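Local coordinates for effector protein HopAB2 (Pseudomonas syringae, PDB 2FD4) that acts inside host plant cells as a virulence effector that suppresses programmed cell death, its C-terminal domain being a U-box-like E3 ubiquitin ligase, at residues D8-Q13 and K90-L95; S15-I20 and K115-I120; L30-A35 and L52-P57. All coordinates share one frame; numbering follows the deposited sequence.

Contact 1. Residues D8-Q13 and K90-L95; sequences DPIASQ and KLAQFL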
ATOM      1  N   ASP A   8      -3.249 -13.391   4.425  1.00 50.26           N
ATOM      2  CA  ASP A   8      -3.737 -12.839   3.167  1.00 48.64           C
ATOM      3  C   ASP A   8      -2.616 -12.871   2.120  1.00 47.54           C
ATOM      4  O   ASP A   8      -1.494 -12.474   2.420  1.00 48.31           O
ATOM      5  CB  ASP A   8      -4.256 -11.429   3.396  1.00 50.29           C
ATOM      6  CG  ASP A   8      -4.860 -10.834   2.179  1.00 52.09           C
ATOM      7  OD1 ASP A   8      -4.062 -10.465   1.292  1.00 49.58           O
ATOM      8  OD2 ASP A   8      -6.123 -10.745   2.080  1.00 57.33           O
ATOM      9  N   PRO A   9      -2.899 -13.386   0.889  1.00 47.70           N
ATOM     10  CA  PRO A   9      -1.932 -13.580  -0.214  1.00 47.33           C
ATOM     11  C   PRO A   9      -1.298 -12.276  -0.744  1.00 47.81           C
ATOM     12  O   PRO A   9      -0.218 -12.304  -1.374  1.00 46.79           O
ATOM     13  CB  PRO A   9      -2.747 -14.243  -1.317  1.00 48.94           C
ATOM     14  CG  PRO A   9      -4.113 -14.472  -0.776  1.00 47.97           C
ATOM     15  CD  PRO A   9      -4.231 -13.947   0.592  1.00 47.75           C
ATOM     16  N   ILE A  10      -1.992 -11.164  -0.502  1.00 47.80           N
ATOM     17  CA  ILE A  10      -1.533  -9.812  -0.888  1.00 47.23           C
ATOM     18  C   ILE A  10      -0.862  -9.157   0.321  1.00 47.51           C
ATOM     19  O   ILE A  10       0.299  -8.798   0.228  1.00 46.59           O
ATOM     20  CB  ILE A  10      -2.695  -8.950  -1.419  1.00 47.50           C
ATOM     21  CG1 ILE A  10      -3.249  -9.587  -2.689  1.00 46.26           C
ATOM     22  CG2 ILE A  10      -2.265  -7.461  -1.622  1.00 47.83           C
ATOM     23  CD1 ILE A  10      -4.492  -8.946  -3.173  1.00 47.71           C
ATOM     24  N   ALA A  11      -1.551  -9.047   1.461  1.00 48.23           N
ATOM     25  CA  ALA A  11      -0.936  -8.307   2.579  1.00 48.73           C
ATOM     26  C   ALA A  11       0.356  -8.990   3.122  1.00 49.43           C
ATOM     27  O   ALA A  11       1.246  -8.310   3.724  1.00 47.85           O
ATOM     28  CB  ALA A  11      -1.923  -8.077   3.707  1.00 49.71           C
ATOM     29  N   SER A  12       0.461 -10.313   2.966  1.00 48.53           N
ATOM     30  CA  SER A  12       1.672 -11.037   3.373  1.00 47.94           C
ATOM     31  C   SER A  12       2.934 -10.622   2.543  1.00 47.26           C
ATOM     32  O   SER A  12       4.056 -10.922   2.918  1.00 46.85           O
ATOM     33  CB  SER A  12       1.483 -12.541   3.325  1.00 49.18           C
ATOM     34  OG  SER A  12       1.464 -12.997   1.971  1.00 47.86           O
ATOM     35  N   GLN A  13       2.748  -9.897   1.449  1.00 46.89           N
ATOM     36  CA  GLN A  13       3.901  -9.375   0.676  1.00 47.75           C
ATOM     37  C   GLN A  13       4.498  -8.056   1.174  1.00 47.23           C
ATOM     38  O   GLN A  13       5.531  -7.586   0.679  1.00 47.15           O
ATOM     39  CB  GLN A  13       3.495  -9.225  -0.779  1.00 48.55           C
ATOM     40  CG  GLN A  13       3.283 -10.543  -1.431  1.00 48.84           C
ATOM     41  CD  GLN A  13       2.925 -10.431  -2.883  1.00 47.89           C
ATOM     42  OE1 GLN A  13       3.719  -9.923  -3.683  1.00 48.82           O
ATOM     43  NE2 GLN A  13       1.734 -10.908  -3.251  1.00 44.45           N
ATOM     44  N   LYS A  90      -6.288  -2.714   4.151  1.00 47.05           N
ATOM     45  CA  LYS A  90      -7.551  -2.302   3.555  1.00 46.92           C
ATOM     46  C   LYS A  90      -7.552  -2.565   2.068  1.00 46.10           C
ATOM     47  O   LYS A  90      -8.535  -3.032   1.540  1.00 47.28           O
ATOM     48  CB  LYS A  90      -7.848  -0.813   3.768  1.00 47.27           C
ATOM     49  CG  LYS A  90      -7.954  -0.376   5.216  1.00 48.28           C
ATOM     50  CD  LYS A  90      -9.010  -1.139   5.973  1.00 50.16           C
ATOM     51  CE  LYS A  90      -9.150  -0.639   7.382  1.00 51.98           C
ATOM     52  NZ  LYS A  90      -9.653   0.775   7.507  1.00 54.73           N
ATOM     53  N   LEU A  91      -6.397  -2.326   1.416  1.00 45.88           N
ATOM     54  CA  LEU A  91      -6.227  -2.629   0.000  1.00 46.56           C
ATOM     55  C   LEU A  91      -6.435  -4.100  -0.305  1.00 45.75           C
ATOM     56  O   LEU A  91      -7.176  -4.421  -1.238  1.00 44.36           O
ATOM     57  CB  LEU A  91      -4.842  -2.216  -0.514  1.00 46.54           C
ATOM     58  CG  LEU A  91      -4.639  -2.534  -1.997  1.00 46.30           C
ATOM     59  CD1 LEU A  91      -5.648  -1.820  -2.921  1.00 48.15           C
ATOM     60  CD2 LEU A  91      -3.159  -2.252  -2.367  1.00 48.42           C
ATOM     61  N   ALA A  92      -5.806  -4.981   0.473  1.00 44.16           N
ATOM     62  CA  ALA A  92      -5.967  -6.428   0.294  1.00 45.60           C
ATOM     63  C   ALA A  92      -7.418  -6.912   0.410  1.00 45.83           C
ATOM     64  O   ALA A  92      -7.872  -7.800  -0.344  1.00 46.81           O
ATOM     65  CB  ALA A  92      -5.107  -7.145   1.306  1.00 46.03           C
ATOM     66  N   GLN A  93      -8.139  -6.379   1.384  1.00 45.88           N
ATOM     67  CA  GLN A  93      -9.575  -6.665   1.560  1.00 45.78           C
ATOM     68  C   GLN A  93     -10.382  -6.224   0.355  1.00 45.34           C
ATOM     69  O   GLN A  93     -11.319  -6.939  -0.078  1.00 43.41           O
ATOM     70  CB  GLN A  93     -10.063  -5.965   2.829  1.00 45.60           C
ATOM     71  CG  GLN A  93     -11.508  -6.122   3.229  1.00 47.62           C
ATOM     72  CD  GLN A  93     -11.831  -5.349   4.518  1.00 48.81           C
ATOM     73  OE1 GLN A  93     -10.949  -5.147   5.349  1.00 54.87           O
ATOM     74  NE2 GLN A  93     -13.086  -4.905   4.670  1.00 52.33           N
ATOM     75  N   PHE A  94     -10.081  -5.020  -0.129  1.00 45.22           N
ATOM     76  CA  PHE A  94     -10.706  -4.535  -1.348  1.00 45.83           C
ATOM     77  C   PHE A  94     -10.408  -5.450  -2.531  1.00 45.34           C
ATOM     78  O   PHE A  94     -11.327  -5.891  -3.260  1.00 44.81           O
ATOM     79  CB  PHE A  94     -10.299  -3.078  -1.602  1.00 45.55           C
ATOM     80  CG  PHE A  94     -10.774  -2.537  -2.907  1.00 46.11           C
ATOM     81  CD1 PHE A  94     -12.064  -1.981  -3.022  1.00 48.54           C
ATOM     82  CD2 PHE A  94      -9.945  -2.571  -4.029  1.00 46.32           C
ATOM     83  CE1 PHE A  94     -12.495  -1.475  -4.271  1.00 48.63           C
ATOM     84  CE2 PHE A  94     -10.375  -2.088  -5.263  1.00 47.91           C
ATOM     85  CZ  PHE A  94     -11.644  -1.549  -5.373  1.00 47.73           C
ATOM     86  N   LEU A  95      -9.150  -5.797  -2.719  1.00 45.39           N
ATOM     87  CA  LEU A  95      -8.751  -6.575  -3.905  1.00 45.92           C
ATOM     88  C   LEU A  95      -9.220  -8.012  -3.897  1.00 45.27           C
ATOM     89  O   LEU A  95      -9.409  -8.628  -4.988  1.00 46.42           O
ATOM     90  CB  LEU A  95      -7.210  -6.562  -3.989  1.00 48.18           C
ATOM     91  CG  LEU A  95      -6.583  -5.218  -4.348  1.00 47.44           C
ATOM     92  CD1 LEU A  95      -5.034  -5.350  -4.387  1.00 46.57           C
ATOM     93  CD2 LEU A  95      -7.085  -4.673  -5.648  1.00 48.11           C
TER
HETATM   94  O   HOH W   1      -6.458 -10.061  -0.664  1.00 43.88           O
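D8, I10 and A11 converge on the methyl group of A92, so that an Asx turn in the loop before the first strand is laid against helix 88-97 of the U-box-like ligase domain. The alanine suits the place, because its short side chain lets the loop approach until the CA atoms of I10 and A92 are 5.7 Å apart. From the loop, I10 CB and CG2 and A11 CB each stand 4.1 Å from A92 CB. I10 also reaches further along the helix: with CG1 anti to the carbonyl carbon (chi1 -63°) and the chain extended beyond, CD1 comes to rest 3.7 Å from L95 CB. The two branched side chains cross at about a right angle, and both are buried.

D8 gives the turn its shape. Its OD1 accepts from I10 N and A11 N, which approach from opposite faces of the carboxylate plane, on the anti side; two amides thus grip one oxygen and fix the rotation of the group, while OD1 itself rests 3.5 Å from A92 CB. The helix stretch also holds F94, an inferred E2-binding residue whose ring meets that of F48. No direct hydrogen bond joins loop and helix; instead one water donates both to D8 OD2 at 2.8 Å and to A92 O at 2.7 Å.

Contact 2. Residues S15-I20 and K115-I120; sequences SQLRTI and KYAFRI
R18 packs against F118 where the edge strand 18-21 runs parallel to strand 117-121. Its CB starts 3.7 Å from F118 CD1, and CD follows, nearest CE1. A bend at chi3 (-77°) then turns the guanidinium toward F118 CZ. NE passes F118 CE1 and gives its hydrogen to a water, which also accepts from R18 N and donates to A117 O. At the centre of the guanidinium, R18 CZ sits 3.5 Å from F118 CZ, which covers one face, the two planes being 38° apart. The tips find backbone oxygens: NH1 bonds to Q73 O, and NH2 to A114 O, with K115 O also near NH2, at 3.0 Å. A long arginine suits this buried place, since its aliphatic part packs on an aromatic ring and its N-H groups reach A114 O of helix 113-116 and Q73 O of a loop.

The backbones are joined by R119 N to R18 O at 2.9 Å and I20 N to R119 O at 3.0 Å. Beside R18, on the same side of the sheet, I20 CD1 presses to 3.4 Å from F118 CB. T19 and R119 lie side by side on the other side, with T19 CG2 over a face of the guanidinium. L17 CD1 packs on A117 CB. Strand 117-121 follows directly from helix 113-116 and lies in the mixed sheet between the parallel strand 18-21 and the antiparallel strand 61-65.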
ATOM      1  N   SER A  15       6.281  -7.038   3.688  1.00 45.45           N
ATOM      2  CA  SER A  15       7.723  -7.028   4.059  1.00 45.18           C
ATOM      3  C   SER A  15       8.756  -7.214   2.940  1.00 45.11           C
ATOM      4  O   SER A  15       9.941  -7.038   3.182  1.00 43.68           O
ATOM      5  CB  SER A  15       7.984  -8.089   5.119  1.00 44.95           C
ATOM      6  OG  SER A  15       7.312  -7.727   6.261  1.00 51.21           O
ATOM      7  N   GLN A  16       8.295  -7.646   1.781  1.00 46.47           N
ATOM      8  CA  GLN A  16       9.110  -7.839   0.602  1.00 47.53           C
ATOM      9  C   GLN A  16       9.090  -6.702  -0.368  1.00 47.44           C
ATOM     10  O   GLN A  16       9.728  -6.749  -1.411  1.00 49.48           O
ATOM     11  CB  GLN A  16       8.601  -9.082  -0.113  1.00 48.60           C
ATOM     12  CG  GLN A  16       8.624 -10.270   0.776  1.00 49.38           C
ATOM     13  CD  GLN A  16       7.796 -11.411   0.328  1.00 52.48           C
ATOM     14  OE1 GLN A  16       6.595 -11.311   0.123  1.00 53.78           O
ATOM     15  NE2 GLN A  16       8.450 -12.584   0.246  1.00 50.30           N
ATOM     16  N   LEU A  17       8.294  -5.704  -0.076  1.00 47.97           N
ATOM     17  CA  LEU A  17       8.097  -4.605  -1.014  1.00 47.74           C
ATOM     18  C   LEU A  17       9.341  -3.788  -1.091  1.00 46.96           C
ATOM     19  O   LEU A  17      10.089  -3.677  -0.121  1.00 47.91           O
ATOM     20  CB  LEU A  17       6.935  -3.738  -0.568  1.00 47.42           C
ATOM     21  CG  LEU A  17       5.526  -4.349  -0.623  1.00 48.57           C
ATOM     22  CD1 LEU A  17       4.516  -3.308  -0.170  1.00 48.19           C
ATOM     23  CD2 LEU A  17       5.163  -4.821  -1.948  1.00 49.52           C
ATOM     24  N   ARG A  18       9.531  -3.152  -2.246  1.00 48.81           N
ATOM     25  CA  ARG A  18      10.470  -2.025  -2.364  1.00 48.53           C
ATOM     26  C   ARG A  18      10.052  -0.993  -1.346  1.00 48.79           C
ATOM     27  O   ARG A  18       8.861  -0.891  -0.989  1.00 49.39           O
ATOM     28  CB  ARG A  18      10.418  -1.389  -3.748  1.00 47.29           C
ATOM     29  CG  ARG A  18      10.999  -2.293  -4.850  1.00 46.19           C
ATOM     30  CD  ARG A  18      10.725  -1.735  -6.195  1.00 48.25           C
ATOM     31  NE  ARG A  18       9.328  -1.970  -6.589  1.00 46.33           N
ATOM     32  CZ  ARG A  18       8.792  -1.619  -7.726  1.00 47.86           C
ATOM     33  NH1 ARG A  18       9.501  -0.999  -8.666  1.00 47.66           N
ATOM     34  NH2 ARG A  18       7.498  -1.897  -7.935  1.00 46.33           N
ATOM     35  N   THR A  19      11.020  -0.210  -0.878  1.00 48.12           N
ATOM     36  CA  THR A  19      10.752   0.753   0.179  1.00 48.19           C
ATOM     37  C   THR A  19      11.021   2.182  -0.254  1.00 48.12           C
ATOM     38  O   THR A  19      11.736   2.442  -1.214  1.00 47.57           O
ATOM     39  CB  THR A  19      11.516   0.437   1.460  1.00 48.03           C
ATOM     40  OG1 THR A  19      12.949   0.629   1.277  1.00 48.09           O
ATOM     41  CG2 THR A  19      11.195  -0.984   1.915  1.00 50.60           C
ATOM     42  N   ILE A  20      10.372   3.091   0.455  1.00 47.62           N
ATOM     43  CA  ILE A  20      10.530   4.488   0.285  1.00 46.96           C
ATOM     44  C   ILE A  20      10.585   5.026   1.678  1.00 47.20           C
ATOM     45  O   ILE A  20       9.766   4.721   2.482  1.00 45.74           O
ATOM     46  CB  ILE A  20       9.377   5.122  -0.482  1.00 46.51           C
ATOM     47  CG1 ILE A  20       9.285   4.547  -1.901  1.00 45.92           C
ATOM     48  CG2 ILE A  20       9.553   6.625  -0.590  1.00 48.43           C
ATOM     49  CD1 ILE A  20       7.963   4.944  -2.584  1.00 47.55           C
ATOM     50  N   LYS A 115       4.832  -4.853  -7.948  1.00 47.12           N
ATOM     51  CA  LYS A 115       5.195  -3.950  -9.061  1.00 46.90           C
ATOM     52  C   LYS A 115       4.544  -2.576  -8.883  1.00 46.30           C
ATOM     53  O   LYS A 115       4.970  -1.569  -9.542  1.00 47.43           O
ATOM     54  CB  LYS A 115       4.750  -4.558 -10.391  1.00 46.62           C
ATOM     55  CG  LYS A 115       5.367  -5.901 -10.716  1.00 47.62           C
ATOM     56  CD  LYS A 115       4.901  -6.427 -12.069  1.00 49.41           C
ATOM     57  CE  LYS A 115       5.092  -7.976 -12.152  1.00 51.10           C
ATOM     58  NZ  LYS A 115       4.595  -8.551 -13.457  1.00 54.39           N
ATOM     59  N   TYR A 116       3.541  -2.509  -8.004  1.00 46.62           N
ATOM     60  CA  TYR A 116       2.855  -1.276  -7.789  1.00 46.64           C
ATOM     61  C   TYR A 116       3.045  -0.701  -6.420  1.00 45.68           C
ATOM     62  O   TYR A 116       2.885   0.495  -6.303  1.00 44.99           O
ATOM     63  CB  TYR A 116       1.333  -1.453  -7.986  1.00 46.96           C
ATOM     64  CG  TYR A 116       0.843  -1.652  -9.396  1.00 45.50           C
ATOM     65  CD1 TYR A 116       0.296  -0.594 -10.101  1.00 46.91           C
ATOM     66  CD2 TYR A 116       0.773  -2.909  -9.968  1.00 46.20           C
ATOM     67  CE1 TYR A 116      -0.196  -0.745 -11.325  1.00 46.88           C
ATOM     68  CE2 TYR A 116       0.237  -3.085 -11.231  1.00 48.99           C
ATOM     69  CZ  TYR A 116      -0.243  -1.971 -11.897  1.00 51.12           C
ATOM     70  OH  TYR A 116      -0.785  -2.051 -13.140  1.00 51.50           O
ATOM     71  N   ALA A 117       3.266  -1.533  -5.389  1.00 46.34           N
ATOM     72  CA  ALA A 117       3.213  -1.074  -3.980  1.00 44.47           C
ATOM     73  C   ALA A 117       4.616  -0.874  -3.393  1.00 45.61           C
ATOM     74  O   ALA A 117       5.528  -1.668  -3.657  1.00 43.74           O
ATOM     75  CB  ALA A 117       2.416  -2.025  -3.121  1.00 45.85           C
ATOM     76  N   PHE A 118       4.750   0.202  -2.618  1.00 44.93           N
ATOM     77  CA  PHE A 118       6.018   0.578  -1.950  1.00 45.31           C
ATOM     78  C   PHE A 118       5.721   0.695  -0.467  1.00 45.13           C
ATOM     79  O   PHE A 118       4.735   1.322  -0.075  1.00 44.92           O
ATOM     80  CB  PHE A 118       6.490   1.909  -2.503  1.00 44.98           C
ATOM     81  CG  PHE A 118       6.887   1.813  -3.923  1.00 46.00           C
ATOM     82  CD1 PHE A 118       8.192   1.502  -4.252  1.00 44.28           C
ATOM     83  CD2 PHE A 118       5.953   1.964  -4.938  1.00 44.18           C
ATOM     84  CE1 PHE A 118       8.581   1.366  -5.567  1.00 44.58           C
ATOM     85  CE2 PHE A 118       6.327   1.817  -6.270  1.00 42.63           C
ATOM     86  CZ  PHE A 118       7.654   1.522  -6.581  1.00 45.63           C
ATOM     87  N   ARG A 119       6.467  -0.020   0.366  1.00 44.06           N
ATOM     88  CA  ARG A 119       6.341   0.113   1.810  1.00 44.46           C
ATOM     89  C   ARG A 119       7.047   1.363   2.346  1.00 45.85           C
ATOM     90  O   ARG A 119       8.221   1.615   2.031  1.00 44.24           O
ATOM     91  CB  ARG A 119       6.887  -1.169   2.474  1.00 44.85           C
ATOM     92  CG  ARG A 119       6.967  -1.072   3.942  1.00 44.43           C
ATOM     93  CD  ARG A 119       7.144  -2.420   4.559  1.00 47.57           C
ATOM     94  NE  ARG A 119       8.486  -2.866   4.422  1.00 47.61           N
ATOM     95  CZ  ARG A 119       9.490  -2.614   5.262  1.00 50.42           C
ATOM     96  NH1 ARG A 119       9.336  -1.900   6.395  1.00 53.16           N
ATOM     97  NH2 ARG A 119      10.689  -3.083   4.974  1.00 46.26           N
ATOM     98  N   ILE A 120       6.315   2.182   3.129  1.00 45.62           N
ATOM     99  CA  ILE A 120       6.902   3.401   3.662  1.00 46.89           C
ATOM    100  C   ILE A 120       7.573   3.106   5.013  1.00 47.24           C
ATOM    101  O   ILE A 120       6.943   2.560   5.930  1.00 46.82           O
ATOM    102  CB  ILE A 120       5.873   4.529   3.798  1.00 46.78           C
ATOM    103  CG1 ILE A 120       5.030   4.664   2.524  1.00 46.66           C
ATOM    104  CG2 ILE A 120       6.575   5.866   4.097  1.00 45.94           C
ATOM    105  CD1 ILE A 120       5.831   4.649   1.231  1.00 47.75           C
TER
HETATM  106  O   HOH W   2      10.612  -4.215   2.451  1.00 40.82           O
HETATM  107  O   HOH W   3       7.556  -3.195  -4.561  1.00 40.04           O

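Contact 3. Residues L30-A35 and L52-P57; sequences LGFKDA and LSLSNP
D34 turns its carboxylate onto S53 and L54, tying two irregular stretches of the long loop between strands 18-21 and 61-65 in this U-box-like ligase domain. The residues that receive it open a type I beta turn, S53 to N56, reinforced by an ST turn in which S53 OG accepts from S55 N. With D34 CG anti to the backbone N (chi1 -163°), the two carboxylate oxygens are divided between neighbouring residues. OD2 takes the amide of L54 at 2.8 Å, an almost straight bond (176° at the hydrogen) that arrives on the syn side, 21° out of the carboxylate plane. OD1 receives the hydroxyl of S53; at 2.3 Å from S53 OG this bond is very short, so its exact length is doubtful. A weak bond from A36 N also reaches OD1. Aspartate suits the position because its short arm offers two acceptors at once. Serine suits its own place because OG can accept from S55 N in the ST turn, and it probably donates to the carboxylate as well.

The main chain adds a second link, A35 N to L52 O at 2.9 Å, with the donor in the carbonyl plane. S53 N is satisfied by Q59 OE1, and N56 N closes the turn on S53 O. K33 points away, its NZ forming a salt bridge with D42.

Apolar groups lie alongside these bonds. The F32 ring meets L52 CB at its edge and meets F85 beyond the two segments, while D34 N lies over one face of it. L52 and F32 cross at about a right angle. The other epsilon carbon, F32 CE2, comes to 4.1 Å from L54 CG.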
ATOM      1  N   LEU A  30       5.179  13.794  -3.650  1.00 47.55           N
ATOM      2  CA  LEU A  30       4.609  12.818  -2.695  1.00 47.25           C
ATOM      3  C   LEU A  30       4.251  13.570  -1.433  1.00 47.40           C
ATOM      4  O   LEU A  30       5.071  14.351  -0.929  1.00 48.29           O
ATOM      5  CB  LEU A  30       5.621  11.708  -2.359  1.00 46.36           C
ATOM      6  CG  LEU A  30       6.239  11.032  -3.583  1.00 46.63           C
ATOM      7  CD1 LEU A  30       7.256   9.991  -3.177  1.00 47.15           C
ATOM      8  CD2 LEU A  30       5.158  10.424  -4.502  1.00 45.98           C
ATOM      9  N   GLY A  31       3.063  13.335  -0.895  1.00 47.41           N
ATOM     10  CA  GLY A  31       2.538  14.232   0.142  1.00 48.00           C
ATOM     11  C   GLY A  31       2.385  13.680   1.541  1.00 48.07           C
ATOM     12  O   GLY A  31       1.669  14.265   2.361  1.00 48.10           O
ATOM     13  N   PHE A  32       3.059  12.576   1.832  1.00 48.51           N
ATOM     14  CA  PHE A  32       2.813  11.867   3.073  1.00 48.49           C
ATOM     15  C   PHE A  32       3.030  12.767   4.245  1.00 48.17           C
ATOM     16  O   PHE A  32       4.097  13.367   4.420  1.00 48.66           O
ATOM     17  CB  PHE A  32       3.683  10.617   3.212  1.00 48.27           C
ATOM     18  CG  PHE A  32       3.280   9.720   4.369  1.00 48.21           C
ATOM     19  CD1 PHE A  32       2.121   8.966   4.318  1.00 48.09           C
ATOM     20  CD2 PHE A  32       4.082   9.611   5.499  1.00 49.98           C
ATOM     21  CE1 PHE A  32       1.764   8.164   5.377  1.00 46.92           C
ATOM     22  CE2 PHE A  32       3.719   8.777   6.553  1.00 49.48           C
ATOM     23  CZ  PHE A  32       2.573   8.065   6.483  1.00 48.02           C
ATOM     24  N   LYS A  33       1.984  12.878   5.032  1.00 48.05           N
ATOM     25  CA  LYS A  33       2.056  13.563   6.289  1.00 48.01           C
ATOM     26  C   LYS A  33       1.504  12.583   7.292  1.00 47.74           C
ATOM     27  O   LYS A  33       0.301  12.380   7.374  1.00 48.33           O
ATOM     28  CB  LYS A  33       1.282  14.872   6.237  1.00 47.79           C
ATOM     29  CG  LYS A  33       2.021  15.939   5.419  1.00 48.12           C
ATOM     30  CD  LYS A  33       1.085  16.924   4.746  1.00 48.32           C
ATOM     31  CE  LYS A  33       1.829  17.908   3.847  1.00 47.64           C
ATOM     32  NZ  LYS A  33       0.879  18.822   3.143  1.00 48.67           N
ATOM     33  N   ASP A  34       2.414  11.938   8.010  1.00 47.16           N
ATOM     34  CA  ASP A  34       2.053  10.980   9.052  1.00 47.19           C
ATOM     35  C   ASP A  34       1.170  11.652  10.090  1.00 46.91           C
ATOM     36  O   ASP A  34       1.377  12.836  10.401  1.00 47.27           O
ATOM     37  CB  ASP A  34       3.324  10.467   9.724  1.00 46.86           C
ATOM     38  CG  ASP A  34       3.098   9.204  10.509  1.00 47.00           C
ATOM     39  OD1 ASP A  34       2.401   9.238  11.542  1.00 46.43           O
ATOM     40  OD2 ASP A  34       3.632   8.166  10.081  1.00 48.67           O
ATOM     41  N   ALA A  35       0.211  10.917  10.645  1.00 46.63           N
ATOM     42  CA  ALA A  35      -0.644  11.471  11.705  1.00 46.86           C
ATOM     43  C   ALA A  35       0.189  12.016  12.871  1.00 46.88           C
ATOM     44  O   ALA A  35       0.200  13.227  13.138  1.00 48.08           O
ATOM     45  CB  ALA A  35      -1.630  10.425  12.195  1.00 46.74           C
ATOM     46  N   LEU A  52      -3.397   8.110   8.110  1.00 46.99           N
ATOM     47  CA  LEU A  52      -2.293   7.122   8.097  1.00 47.49           C
ATOM     48  C   LEU A  52      -1.123   7.462   9.047  1.00 48.37           C
ATOM     49  O   LEU A  52      -0.798   8.640   9.235  1.00 49.91           O
ATOM     50  CB  LEU A  52      -1.732   6.960   6.694  1.00 48.50           C
ATOM     51  CG  LEU A  52      -2.665   6.315   5.697  1.00 48.83           C
ATOM     52  CD1 LEU A  52      -2.090   6.450   4.318  1.00 52.11           C
ATOM     53  CD2 LEU A  52      -2.922   4.887   6.113  1.00 48.67           C
ATOM     54  N   SER A  53      -0.514   6.428   9.657  1.00 48.02           N
ATOM     55  CA  SER A  53       0.670   6.579  10.489  1.00 47.66           C
ATOM     56  C   SER A  53       1.549   5.323  10.513  1.00 47.58           C
ATOM     57  O   SER A  53       1.066   4.191  10.625  1.00 47.74           O
ATOM     58  CB  SER A  53       0.346   6.990  11.932  1.00 47.92           C
ATOM     59  OG  SER A  53       1.538   7.394  12.643  1.00 44.66           O
ATOM     60  N   LEU A  54       2.848   5.544  10.404  1.00 47.26           N
ATOM     61  CA  LEU A  54       3.833   4.471  10.476  1.00 46.62           C
ATOM     62  C   LEU A  54       3.864   3.875  11.879  1.00 47.20           C
ATOM     63  O   LEU A  54       4.534   2.867  12.117  1.00 47.41           O
ATOM     64  CB  LEU A  54       5.199   5.024  10.066  1.00 47.59           C
ATOM     65  CG  LEU A  54       5.251   5.562   8.624  1.00 48.40           C
ATOM     66  CD1 LEU A  54       6.663   5.911   8.209  1.00 50.29           C
ATOM     67  CD2 LEU A  54       4.707   4.581   7.697  1.00 49.68           C
ATOM     68  N   SER A  55       3.223   4.569  12.836  1.00 46.64           N
ATOM     69  CA  SER A  55       3.234   4.182  14.238  1.00 46.28           C
ATOM     70  C   SER A  55       1.927   3.559  14.651  1.00 45.90           C
ATOM     71  O   SER A  55       1.783   3.144  15.790  1.00 47.06           O
ATOM     72  CB  SER A  55       3.504   5.399  15.162  1.00 45.93           C
ATOM     73  OG  SER A  55       4.840   5.851  15.046  1.00 43.88           O
ATOM     74  N   ASN A  56       0.963   3.517  13.739  1.00 47.31           N
ATOM     75  CA  ASN A  56      -0.298   2.870  13.991  1.00 47.11           C
ATOM     76  C   ASN A  56      -0.079   1.369  13.936  1.00 47.43           C
ATOM     77  O   ASN A  56       0.198   0.833  12.876  1.00 48.52           O
ATOM     78  CB  ASN A  56      -1.303   3.299  12.931  1.00 47.84           C
ATOM     79  CG  ASN A  56      -2.704   2.887  13.256  1.00 48.72           C
ATOM     80  OD1 ASN A  56      -2.965   1.760  13.707  1.00 51.10           O
ATOM     81  ND2 ASN A  56      -3.632   3.807  13.045  1.00 51.94           N
ATOM     82  N   PRO A  57      -0.217   0.677  15.067  1.00 46.92           N
ATOM     83  CA  PRO A  57       0.096  -0.750  15.015  1.00 46.83           C
ATOM     84  C   PRO A  57      -0.764  -1.563  14.073  1.00 46.87           C
ATOM     85  O   PRO A  57      -0.350  -2.664  13.698  1.00 46.92           O
ATOM     86  CB  PRO A  57      -0.075  -1.225  16.469  1.00 46.88           C
ATOM     87  CG  PRO A  57      -0.810  -0.159  17.161  1.00 47.05           C
ATOM     88  CD  PRO A  57      -0.627   1.119  16.411  1.00 46.55           C
TER

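Overall arrangement
The three contacts belong to one compact ligase domain. Along the chain the first segments of contacts 1 and 2 follow one another, as do their second segments in the same order, so the two closures interlock; contact 3 lies wholly within the sequence that both enclose. Contact 2 is part of the four-stranded mixed sheet, its centre about 13 Å from that of contact 1 and about 15 Å from that of contact 3. Contacts 1 and 3 lie on opposite sides of the chain's centre, their centres about 19 Å apart, whereas 2 and 3 touch where I120 O meets L54 CD2. Together they join the N-terminal loop to the helix carrying the inferred E2-binding F94, and first strand to last.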